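Putative HAD-hydrolase YfnB (PDB 3ED5) is a putative hydrolase of the HAD-like superfamily that may remove phosphate from nucleoside 5'-monophosphates, although its substrate is not established. Local coordinates at residues 5-10 / 197-202; 30-35 / 88-93; 216-221 / 227-232. One frame throughout, in Å; residues are numbered along the deposited sequence.

Overall arrangement
Contacts 1 and 3 both reach the parallel sheet of the HAD core. Their centres are 9 Å apart and they touch, because strands 199-203 and 218-220 are neighbours and the hydroxyls of Tyr7 and Tyr218 meet. Contact 2 lies on the opposite side of the chain's centre, its centre about 38 Å from theirs, between helices 21-35 and 87-98. All three are partly buried, but their chemistry differs. Contact 1 is polar, with one carboxylate oxygen gripped by a lysine and a tyrosine. Contact 3 is apolar, an isoleucine set against a tyrosine face and a second isoleucine. Contact 2 combines both kinds, a leucine pair inside and a salt bridge outside.

Contact 1: residues 5-10 / 197-202; sequences KRYRTL and GLDTCW
Tyr7 and Asp199 have the nearest CA atoms of 5-10 and 197-202, yet these are 9.7 Å apart, and no backbone bond joins the two segments. Side chains span the distance. Asp199 OD2 is the atom on which they meet. Tyr7 OH donates to Asp199 OD2 at 2.5 Å, a short bond that uses the anti lone pair of the oxygen. Asp199 OD2 lies at the edge of the Tyr7 ring, in its plane, and ring and carboxylate planes are turned 75° apart. Lys5 NZ makes a salt bridge with Asp199 OD2 at 2.8 Å. It comes from above the carboxylate plane, 52° out of it. The lysine and the phenol together would probably keep the Asp199 carboxylate ionised. Strands 9-12 and 199-203 are not neighbours in the parallel sheet of this Rossmann-like HAD core. Strand 179-183 runs between them, and Asp199 also touches its Leu180. Strands 179-183 and 199-203 are joined by helix 186-195 in a beta-alpha-beta crossover. Gly197 follows that helix with positive phi in a Schellman motif, and the chain then turns into the strand that carries Asp199. The lysine chain bends at chi2 and chi3 and still carries its amino group forward to Asp199. On the way Lys5 CD passes over one face of the Tyr7 ring, toward its rim. Lys5 NZ also donates to the carbonyl of Glu177, and Tyr7 OH has a second partner in the hydroxyl of Tyr218.

Contact 2: residues 30-35 / 88-93; sequences RLLFED and ALLEQK. With FMT (formic acid), chain H.
Leu32 of helix 21-35 and Lys93 of helix 87-98 mark the closest backbone approach, with CA atoms 6.6 Å apart. Both helices belong to the helical cap, which is inserted after the first strand of the core, as in HAD enzymes with a C1 cap. The short axes approach to 10.4 Å, and their directions differ by 127°. The tight part is built on one methyl group. Leu32 has CG anti to its backbone nitrogen (chi1 174°), which sends CD1 across to the second helix. There Leu32 CD1 rests 3.5 Å from the carbonyl oxygen of Leu90 and 3.8 Å from Lys93 CB. Leu90 CD2 adds a looser apolar contact, 4.1 Å from Leu32 CD1. Helix 66-80 backs this patch, with Phe74 on Leu32 and Leu78 on Leu90.

The outer part is polar. One turn on from Leu32, Asp35 reaches toward Lys93, and the two side chains cross at about a right angle. Lys93 NZ donates to Asp35 OD2 at 2.7 Å on its syn lone pair, forming a salt bridge. The lysine chain runs extended and bends only at chi4 to set its amino group there. An alanine in place of Asp35 would probably leave the Lys93 amino group without this charged mate and set its end free to turn. Further toward solvent, Arg30 and Glu34 pair within one helix and take no part in the crossing. Arg30 NH2 bonds Glu34 OE2, which it meets from above the carboxylate plane. A formic acid molecule, probably from the crystallisation liquor, lies at the guanidinium edge, where Arg30 NE donates to its O2 at 2.8 Å.

Contact 3: residues 216-221 / 227-232; sequences PTYEIR and YHILNI
Ile229 packs against Tyr218 and Ile220 in a purely apolar contact between the last strand and the last helix of the chain. Strand 218-220 is an outermost strand of the parallel sheet in the Rossmann-like HAD core, and helix 226-230 follows it after a short loop. The helix lies against the sheet on the side of helix 108-116. Leu230 touches Leu180 of the sheet and Leu115 of that helix. The nearest CA atoms, those of Tyr218 and Ile229, are 8.2 Å apart, so side chains fill the interval.

Ile229 works with two branches. Its CG2 is anti to the backbone nitrogen and reaches the tyrosine. This methyl sits over the middle of the Tyr218 ring, 3.6 Å from the centroid and only 5° off the ring normal, a well-centred CH-pi contact. Thr217 CG2 lies over the opposite face, displaced toward the rim. The ring is therefore held between two methyl groups. The other branch, CG1 with CD1, reaches out to the strand and meets Ile220 at a slant. Ile229 CD1 also lies 3.9 Å from Tyr218 CB, so it touches the base of the tyrosine as well. The Ile220 side chain is buried, and it stands about 11 Å from that of Asp13, the nucleophile by similarity.

The helix ends just beyond this contact. Asn231 has positive phi and closes a Schellman motif, in which Ile232 N bonds the carbonyl oxygen of Tyr227 at 3.0 Å. Packing is tightest where the isoleucines meet, with Ile220 CG2 only 3.5 Å from Ile229 CD1.

Contact 1: residues 5-10 / 197-202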
loop_
_atom_site.group_PDB
_atom_site.type_symbol
_atom_site.label_atom_id
_atom_site.label_comp_id
_atom_site.label_asym_id
_atom_site.label_seq_id
_atom_site.Cartn_x
_atom_site.Cartn_y
_atom_site.Cartn_z
ATOM N N LYS A 5 -26.172 6.327 -7.452
ATOM C CA LYS A 5 -24.793 6.031 -7.883
ATOM C C LYS A 5 -24.404 4.535 -7.744
ATOM O O LYS A 5 -24.562 3.935 -6.670
ATOM C CB LYS A 5 -23.833 6.942 -7.077
ATOM C CG LYS A 5 -22.390 6.466 -6.877
ATOM C CD LYS A 5 -21.366 7.240 -7.726
ATOM C CE LYS A 5 -20.855 8.525 -7.039
ATOM N NZ LYS A 5 -19.440 8.981 -7.444
ATOM N N ARG A 6 -23.952 3.923 -8.840
ATOM C CA ARG A 6 -23.376 2.578 -8.837
ATOM C C ARG A 6 -21.923 2.659 -9.325
ATOM O O ARG A 6 -21.697 2.989 -10.526
ATOM C CB ARG A 6 -24.186 1.672 -9.772
ATOM C CG ARG A 6 -25.293 0.854 -9.099
ATOM C CD ARG A 6 -24.690 -0.445 -8.583
ATOM N NE ARG A 6 -25.660 -1.395 -8.040
ATOM C CZ ARG A 6 -26.380 -1.187 -6.945
ATOM N NH1 ARG A 6 -26.291 -0.033 -6.296
ATOM N NH2 ARG A 6 -27.227 -2.117 -6.527
ATOM N N TYR A 7 -20.952 2.348 -8.463
ATOM C CA TYR A 7 -19.573 2.325 -8.931
ATOM C C TYR A 7 -19.397 1.168 -9.875
ATOM O O TYR A 7 -20.066 0.137 -9.735
ATOM C CB TYR A 7 -18.570 2.153 -7.774
ATOM C CG TYR A 7 -18.601 3.302 -6.820
ATOM C CD1 TYR A 7 -17.946 4.503 -7.121
ATOM C CD2 TYR A 7 -19.325 3.200 -5.614
ATOM C CE1 TYR A 7 -18.015 5.596 -6.239
ATOM C CE2 TYR A 7 -19.388 4.276 -4.711
ATOM C CZ TYR A 7 -18.725 5.451 -5.024
ATOM O OH TYR A 7 -18.761 6.491 -4.127
ATOM N N ARG A 8 -18.479 1.327 -10.817
ATOM C CA ARG A 8 -18.155 0.241 -11.739
ATOM C C ARG A 8 -16.724 -0.248 -11.582
ATOM O O ARG A 8 -16.441 -1.411 -11.872
ATOM C CB ARG A 8 -18.373 0.699 -13.174
ATOM C CG ARG A 8 -19.856 0.884 -13.486
ATOM C CD ARG A 8 -20.113 0.923 -14.982
ATOM N NE ARG A 8 -19.584 2.142 -15.599
ATOM C CZ ARG A 8 -20.274 3.273 -15.723
ATOM N NH1 ARG A 8 -21.518 3.353 -15.250
ATOM N NH2 ARG A 8 -19.720 4.319 -16.322
ATOM N N THR A 9 -15.848 0.644 -11.117
ATOM C CA THR A 9 -14.412 0.432 -11.153
ATOM C C THR A 9 -13.889 0.675 -9.746
ATOM O O THR A 9 -14.100 1.770 -9.207
ATOM C CB THR A 9 -13.778 1.449 -12.101
ATOM O OG1 THR A 9 -14.417 1.350 -13.387
ATOM C CG2 THR A 9 -12.255 1.203 -12.254
ATOM N N LEU A 10 -13.193 -0.318 -9.177
ATOM C CA LEU A 10 -12.612 -0.181 -7.821
ATOM C C LEU A 10 -11.092 -0.242 -7.927
ATOM O O LEU A 10 -10.552 -1.180 -8.538
ATOM C CB LEU A 10 -13.118 -1.282 -6.854
ATOM C CG LEU A 10 -14.656 -1.429 -6.878
ATOM C CD1 LEU A 10 -15.091 -2.599 -5.986
ATOM C CD2 LEU A 10 -15.358 -0.125 -6.459
ATOM N N GLY A 197 -10.030 13.458 -8.558
ATOM C CA GLY A 197 -11.447 13.538 -8.821
ATOM C C GLY A 197 -12.212 12.258 -8.538
ATOM O O GLY A 197 -13.292 12.062 -9.104
ATOM N N LEU A 198 -11.670 11.412 -7.654
ATOM C CA LEU A 198 -12.346 10.170 -7.246
ATOM C C LEU A 198 -12.954 10.220 -5.847
ATOM O O LEU A 198 -12.374 10.803 -4.931
ATOM C CB LEU A 198 -11.372 8.981 -7.275
ATOM C CG LEU A 198 -10.550 8.777 -8.560
ATOM C CD1 LEU A 198 -9.618 7.648 -8.334
ATOM C CD2 LEU A 198 -11.506 8.487 -9.751
ATOM N N ASP A 199 -14.074 9.516 -5.671
ATOM C CA ASP A 199 -14.543 9.158 -4.333
ATOM C C ASP A 199 -13.472 8.264 -3.696
ATOM O O ASP A 199 -12.803 7.480 -4.396
ATOM C CB ASP A 199 -15.899 8.412 -4.394
ATOM C CG ASP A 199 -17.059 9.334 -4.733
ATOM O OD1 ASP A 199 -16.832 10.554 -4.817
ATOM O OD2 ASP A 199 -18.194 8.832 -4.898
ATOM N N THR A 200 -13.308 8.398 -2.383
ATOM C CA THR A 200 -12.290 7.652 -1.630
ATOM C C THR A 200 -12.875 6.900 -0.421
ATOM O O THR A 200 -13.800 7.389 0.252
ATOM C CB THR A 200 -11.222 8.624 -1.065
ATOM O OG1 THR A 200 -11.885 9.683 -0.376
ATOM C CG2 THR A 200 -10.366 9.250 -2.205
ATOM N N CYS A 201 -12.281 5.742 -0.123
ATOM C CA CYS A 201 -12.657 4.940 1.056
ATOM C C CYS A 201 -11.400 4.643 1.887
ATOM O O CYS A 201 -10.519 3.941 1.436
ATOM C CB CYS A 201 -13.339 3.647 0.606
ATOM S SG CYS A 201 -13.862 2.635 2.026
ATOM N N TRP A 202 -11.350 5.221 3.080
ATOM C CA TRP A 202 -10.223 5.095 3.984
ATOM C C TRP A 202 -10.390 3.860 4.871
ATOM O O TRP A 202 -11.312 3.803 5.691
ATOM C CB TRP A 202 -10.132 6.365 4.850
ATOM C CG TRP A 202 -8.891 6.408 5.715
ATOM C CD1 TRP A 202 -7.690 5.806 5.451
ATOM C CD2 TRP A 202 -8.729 7.132 6.946
ATOM N NE1 TRP A 202 -6.786 6.100 6.466
ATOM C CE2 TRP A 202 -7.394 6.923 7.381
ATOM C CE3 TRP A 202 -9.581 7.939 7.721
ATOM C CZ2 TRP A 202 -6.903 7.472 8.569
ATOM C CZ3 TRP A 202 -9.087 8.512 8.893
ATOM C CH2 TRP A 202 -7.752 8.260 9.314
#

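Contact 2: residues 30-35 / 88-93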
loop_
_atom_site.group_PDB
_atom_site.type_symbol
_atom_site.label_atom_id
_atom_site.label_comp_id
_atom_site.label_asym_id
_atom_site.label_seq_id
_atom_site.Cartn_x
_atom_site.Cartn_y
_atom_site.Cartn_z
ATOM N N ARG A 30 12.368 -8.870 11.864
ATOM C CA ARG A 30 12.899 -9.873 12.812
ATOM C C ARG A 30 13.981 -10.698 12.132
ATOM O O ARG A 30 15.056 -10.894 12.691
ATOM C CB ARG A 30 11.818 -10.788 13.378
ATOM C CG ARG A 30 12.392 -11.710 14.502
ATOM C CD ARG A 30 11.352 -12.654 15.100
ATOM N NE ARG A 30 10.552 -13.409 14.120
ATOM C CZ ARG A 30 10.881 -14.627 13.674
ATOM N NH1 ARG A 30 10.099 -15.271 12.821
ATOM N NH2 ARG A 30 12.002 -15.218 14.090
ATOM N N LEU A 31 13.689 -11.183 10.919
ATOM C CA LEU A 31 14.630 -12.057 10.202
ATOM C C LEU A 31 15.887 -11.317 9.745
ATOM O O LEU A 31 16.993 -11.884 9.775
ATOM C CB LEU A 31 13.940 -12.759 9.026
ATOM C CG LEU A 31 12.830 -13.718 9.449
ATOM C CD1 LEU A 31 12.193 -14.330 8.229
ATOM C CD2 LEU A 31 13.354 -14.818 10.370
ATOM N N LEU A 32 15.725 -10.051 9.352
ATOM C CA LEU A 32 16.871 -9.221 8.977
ATOM C C LEU A 32 17.831 -9.051 10.175
ATOM O O LEU A 32 19.051 -9.208 10.039
ATOM C CB LEU A 32 16.414 -7.847 8.419
ATOM C CG LEU A 32 17.577 -6.873 8.150
ATOM C CD1 LEU A 32 18.404 -7.306 6.929
ATOM C CD2 LEU A 32 17.080 -5.424 7.988
ATOM N N PHE A 33 17.280 -8.704 11.330
ATOM C CA PHE A 33 18.116 -8.495 12.526
ATOM C C PHE A 33 18.733 -9.773 13.082
ATOM O O PHE A 33 19.865 -9.760 13.601
ATOM C CB PHE A 33 17.335 -7.719 13.572
ATOM C CG PHE A 33 17.337 -6.240 13.320
ATOM C CD1 PHE A 33 16.614 -5.709 12.253
ATOM C CD2 PHE A 33 18.090 -5.381 14.117
ATOM C CE1 PHE A 33 16.635 -4.332 11.982
ATOM C CE2 PHE A 33 18.125 -4.010 13.864
ATOM C CZ PHE A 33 17.372 -3.474 12.800
ATOM N N GLU A 34 18.012 -10.879 12.944
ATOM C CA GLU A 34 18.579 -12.195 13.271
ATOM C C GLU A 34 19.730 -12.493 12.302
ATOM O O GLU A 34 20.779 -12.944 12.723
ATOM C CB GLU A 34 17.512 -13.298 13.189
ATOM C CG GLU A 34 16.440 -13.228 14.273
ATOM C CD GLU A 34 15.463 -14.416 14.244
ATOM O OE1 GLU A 34 15.605 -15.330 13.395
ATOM O OE2 GLU A 34 14.544 -14.424 15.086
ATOM N N ASP A 35 19.530 -12.230 11.009
ATOM C CA ASP A 35 20.574 -12.449 9.991
ATOM C C ASP A 35 21.857 -11.698 10.362
ATOM O O ASP A 35 22.965 -12.251 10.249
ATOM C CB ASP A 35 20.094 -12.031 8.584
ATOM C CG ASP A 35 21.158 -12.269 7.505
ATOM O OD1 ASP A 35 21.294 -13.427 7.062
ATOM O OD2 ASP A 35 21.850 -11.307 7.092
ATOM N N ALA A 88 22.231 -0.654 1.026
ATOM C CA ALA A 88 21.713 -1.435 -0.139
ATOM C C ALA A 88 21.732 -2.957 0.085
ATOM O O ALA A 88 20.782 -3.685 -0.298
ATOM C CB ALA A 88 22.453 -1.064 -1.429
ATOM N N LEU A 89 22.802 -3.440 0.712
ATOM C CA LEU A 89 22.913 -4.848 1.062
ATOM C C LEU A 89 21.841 -5.246 2.106
ATOM O O LEU A 89 21.207 -6.320 1.978
ATOM C CB LEU A 89 24.352 -5.190 1.524
ATOM C CG LEU A 89 24.610 -6.588 2.118
ATOM C CD1 LEU A 89 24.491 -7.703 1.085
ATOM C CD2 LEU A 89 25.988 -6.641 2.773
ATOM N N LEU A 90 21.606 -4.375 3.098
ATOM C CA LEU A 90 20.637 -4.685 4.142
ATOM C C LEU A 90 19.235 -4.722 3.537
ATOM O O LEU A 90 18.417 -5.600 3.850
ATOM C CB LEU A 90 20.716 -3.676 5.299
ATOM C CG LEU A 90 21.913 -3.814 6.244
ATOM C CD1 LEU A 90 22.049 -2.487 6.981
ATOM C CD2 LEU A 90 21.721 -4.978 7.217
ATOM N N GLU A 91 18.995 -3.788 2.619
ATOM C CA GLU A 91 17.693 -3.723 1.944
ATOM C C GLU A 91 17.462 -4.968 1.079
ATOM O O GLU A 91 16.362 -5.530 1.081
ATOM C CB GLU A 91 17.602 -2.452 1.125
ATOM C CG GLU A 91 16.494 -2.447 -0.004
ATOM C CD GLU A 91 15.054 -2.597 0.536
ATOM O OE1 GLU A 91 14.759 -2.386 1.738
ATOM O OE2 GLU A 91 14.158 -2.880 -0.312
ATOM N N GLN A 92 18.493 -5.414 0.370
ATOM C CA GLN A 92 18.362 -6.609 -0.434
ATOM C C GLN A 92 17.967 -7.816 0.442
ATOM O O GLN A 92 17.106 -8.626 0.055
ATOM C CB GLN A 92 19.674 -6.816 -1.175
ATOM C CG GLN A 92 19.867 -8.102 -1.907
ATOM C CD GLN A 92 21.309 -8.161 -2.446
ATOM O OE1 GLN A 92 21.632 -7.521 -3.449
ATOM N NE2 GLN A 92 22.184 -8.895 -1.750
ATOM N N LYS A 93 18.568 -7.925 1.637
ATOM C CA LYS A 93 18.223 -9.038 2.549
ATOM C C LYS A 93 16.797 -8.911 3.097
ATOM O O LYS A 93 16.023 -9.873 3.122
ATOM C CB LYS A 93 19.237 -9.130 3.716
ATOM C CG LYS A 93 20.612 -9.575 3.276
ATOM C CD LYS A 93 21.621 -9.372 4.410
ATOM C CE LYS A 93 22.992 -9.901 4.048
ATOM N NZ LYS A 93 23.345 -11.115 4.836
HETATM C C FMT H . 7.229 -11.393 13.467
HETATM O O1 FMT H . 6.354 -12.065 12.915
HETATM O O2 FMT H . 8.235 -11.869 13.998
#

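Contact 3: residues 216-221 / 227-232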
loop_
_atom_site.group_PDB
_atom_site.type_symbol
_atom_site.label_atom_id
_atom_site.label_comp_id
_atom_site.label_asym_id
_atom_site.label_seq_id
_atom_site.Cartn_x
_atom_site.Cartn_y
_atom_site.Cartn_z
ATOM N N PRO A 216 -11.893 11.680 3.609
ATOM C CA PRO A 216 -12.329 10.661 2.639
ATOM C C PRO A 216 -13.853 10.702 2.405
ATOM O O PRO A 216 -14.582 11.237 3.244
ATOM C CB PRO A 216 -11.946 9.358 3.337
ATOM C CG PRO A 216 -12.117 9.674 4.793
ATOM C CD PRO A 216 -11.673 11.109 4.950
ATOM N N THR A 217 -14.339 10.108 1.312
ATOM C CA THR A 217 -15.789 9.999 1.108
ATOM C C THR A 217 -16.369 9.051 2.137
ATOM O O THR A 217 -17.454 9.325 2.682
ATOM C CB THR A 217 -16.146 9.477 -0.319
ATOM O OG1 THR A 217 -15.348 10.197 -1.271
ATOM C CG2 THR A 217 -17.659 9.656 -0.641
ATOM N N TYR A 218 -15.650 7.944 2.389
ATOM C CA TYR A 218 -16.050 6.939 3.385
ATOM C C TYR A 218 -14.864 6.562 4.252
ATOM O O TYR A 218 -13.735 6.665 3.818
ATOM C CB TYR A 218 -16.500 5.635 2.713
ATOM C CG TYR A 218 -17.409 5.845 1.537
ATOM C CD1 TYR A 218 -18.780 6.035 1.724
ATOM C CD2 TYR A 218 -16.891 5.835 0.229
ATOM C CE1 TYR A 218 -19.638 6.233 0.645
ATOM C CE2 TYR A 218 -17.746 6.018 -0.867
ATOM C CZ TYR A 218 -19.121 6.220 -0.639
ATOM O OH TYR A 218 -19.996 6.414 -1.693
ATOM N N GLU A 219 -15.163 6.081 5.452
ATOM C CA GLU A 219 -14.145 5.554 6.359
ATOM C C GLU A 219 -14.703 4.258 6.978
ATOM O O GLU A 219 -15.823 4.271 7.521
ATOM C CB GLU A 219 -13.869 6.577 7.460
ATOM C CG GLU A 219 -12.812 6.031 8.455
ATOM C CD GLU A 219 -12.533 6.989 9.593
ATOM O OE1 GLU A 219 -13.035 8.149 9.581
ATOM O OE2 GLU A 219 -11.806 6.563 10.519
ATOM N N ILE A 220 -13.930 3.166 6.914
ATOM C CA ILE A 220 -14.373 1.867 7.454
ATOM C C ILE A 220 -13.287 1.253 8.333
ATOM O O ILE A 220 -12.131 1.654 8.230
ATOM C CB ILE A 220 -14.712 0.883 6.347
ATOM C CG1 ILE A 220 -13.494 0.574 5.472
ATOM C CG2 ILE A 220 -15.785 1.495 5.447
ATOM C CD1 ILE A 220 -13.854 -0.385 4.223
ATOM N N ARG A 221 -13.672 0.275 9.142
ATOM C CA ARG A 221 -12.684 -0.497 9.915
ATOM C C ARG A 221 -12.432 -1.869 9.300
ATOM O O ARG A 221 -11.316 -2.372 9.365
ATOM C CB ARG A 221 -13.117 -0.624 11.368
ATOM C CG ARG A 221 -13.128 0.726 12.081
ATOM C CD ARG A 221 -13.680 0.561 13.477
ATOM N NE ARG A 221 -12.723 -0.100 14.342
ATOM C CZ ARG A 221 -13.003 -0.536 15.569
ATOM N NH1 ARG A 221 -14.230 -0.395 16.078
ATOM N NH2 ARG A 221 -12.057 -1.124 16.281
ATOM N N TYR A 227 -19.554 -3.951 1.429
ATOM C CA TYR A 227 -20.807 -4.475 0.834
ATOM C C TYR A 227 -21.902 -3.417 0.888
ATOM O O TYR A 227 -22.586 -3.145 -0.115
ATOM C CB TYR A 227 -21.258 -5.778 1.498
ATOM C CG TYR A 227 -20.295 -6.906 1.232
ATOM C CD1 TYR A 227 -20.058 -7.341 -0.076
ATOM C CD2 TYR A 227 -19.627 -7.546 2.281
ATOM C CE1 TYR A 227 -19.159 -8.373 -0.348
ATOM C CE2 TYR A 227 -18.724 -8.595 2.028
ATOM C CZ TYR A 227 -18.510 -9.007 0.698
ATOM O OH TYR A 227 -17.624 -10.017 0.410
ATOM N N HIS A 228 -22.073 -2.802 2.054
ATOM C CA HIS A 228 -23.092 -1.774 2.178
ATOM C C HIS A 228 -22.773 -0.508 1.397
ATOM O O HIS A 228 -23.664 0.062 0.797
ATOM C CB HIS A 228 -23.380 -1.455 3.659
ATOM C CG HIS A 228 -24.203 -2.507 4.331
ATOM N ND1 HIS A 228 -24.282 -2.627 5.702
ATOM C CD2 HIS A 228 -24.950 -3.514 3.817
ATOM C CE1 HIS A 228 -25.091 -3.627 6.004
ATOM N NE2 HIS A 228 -25.506 -4.185 4.882
ATOM N N ILE A 229 -21.517 -0.071 1.415
ATOM C CA ILE A 229 -21.122 1.152 0.687
ATOM C C ILE A 229 -21.331 0.968 -0.815
ATOM O O ILE A 229 -21.766 1.910 -1.522
ATOM C CB ILE A 229 -19.658 1.521 1.038
ATOM C CG1 ILE A 229 -19.648 2.148 2.457
ATOM C CG2 ILE A 229 -19.012 2.478 0.030
ATOM C CD1 ILE A 229 -18.251 2.154 3.069
ATOM N N LEU A 230 -21.067 -0.246 -1.283
ATOM C CA LEU A 230 -21.177 -0.558 -2.720
ATOM C C LEU A 230 -22.597 -0.989 -3.087
ATOM O O LEU A 230 -22.903 -1.181 -4.286
ATOM C CB LEU A 230 -20.173 -1.654 -3.085
ATOM C CG LEU A 230 -18.706 -1.242 -2.903
ATOM C CD1 LEU A 230 -17.813 -2.445 -3.218
ATOM C CD2 LEU A 230 -18.327 -0.043 -3.786
ATOM N N ASN A 231 -23.447 -1.152 -2.058
ATOM C CA ASN A 231 -24.825 -1.612 -2.204
ATOM C C ASN A 231 -24.921 -2.919 -2.988
ATOM O O ASN A 231 -25.645 -3.015 -3.983
ATOM C CB ASN A 231 -25.726 -0.535 -2.834
ATOM C CG ASN A 231 -27.201 -0.905 -2.771
ATOM O OD1 ASN A 231 -27.625 -1.659 -1.886
ATOM N ND2 ASN A 231 -27.982 -0.392 -3.718
ATOM N N ILE A 232 -24.158 -3.906 -2.548
ATOM C CA ILE A 232 -24.279 -5.265 -3.079
ATOM C C ILE A 232 -24.403 -6.238 -1.910
ATOM O O ILE A 232 -23.835 -6.001 -0.839
ATOM C CB ILE A 232 -23.082 -5.680 -3.994
ATOM C CG1 ILE A 232 -21.750 -5.640 -3.249
ATOM C CG2 ILE A 232 -23.010 -4.832 -5.271
ATOM C CD1 ILE A 232 -20.852 -6.767 -3.667
#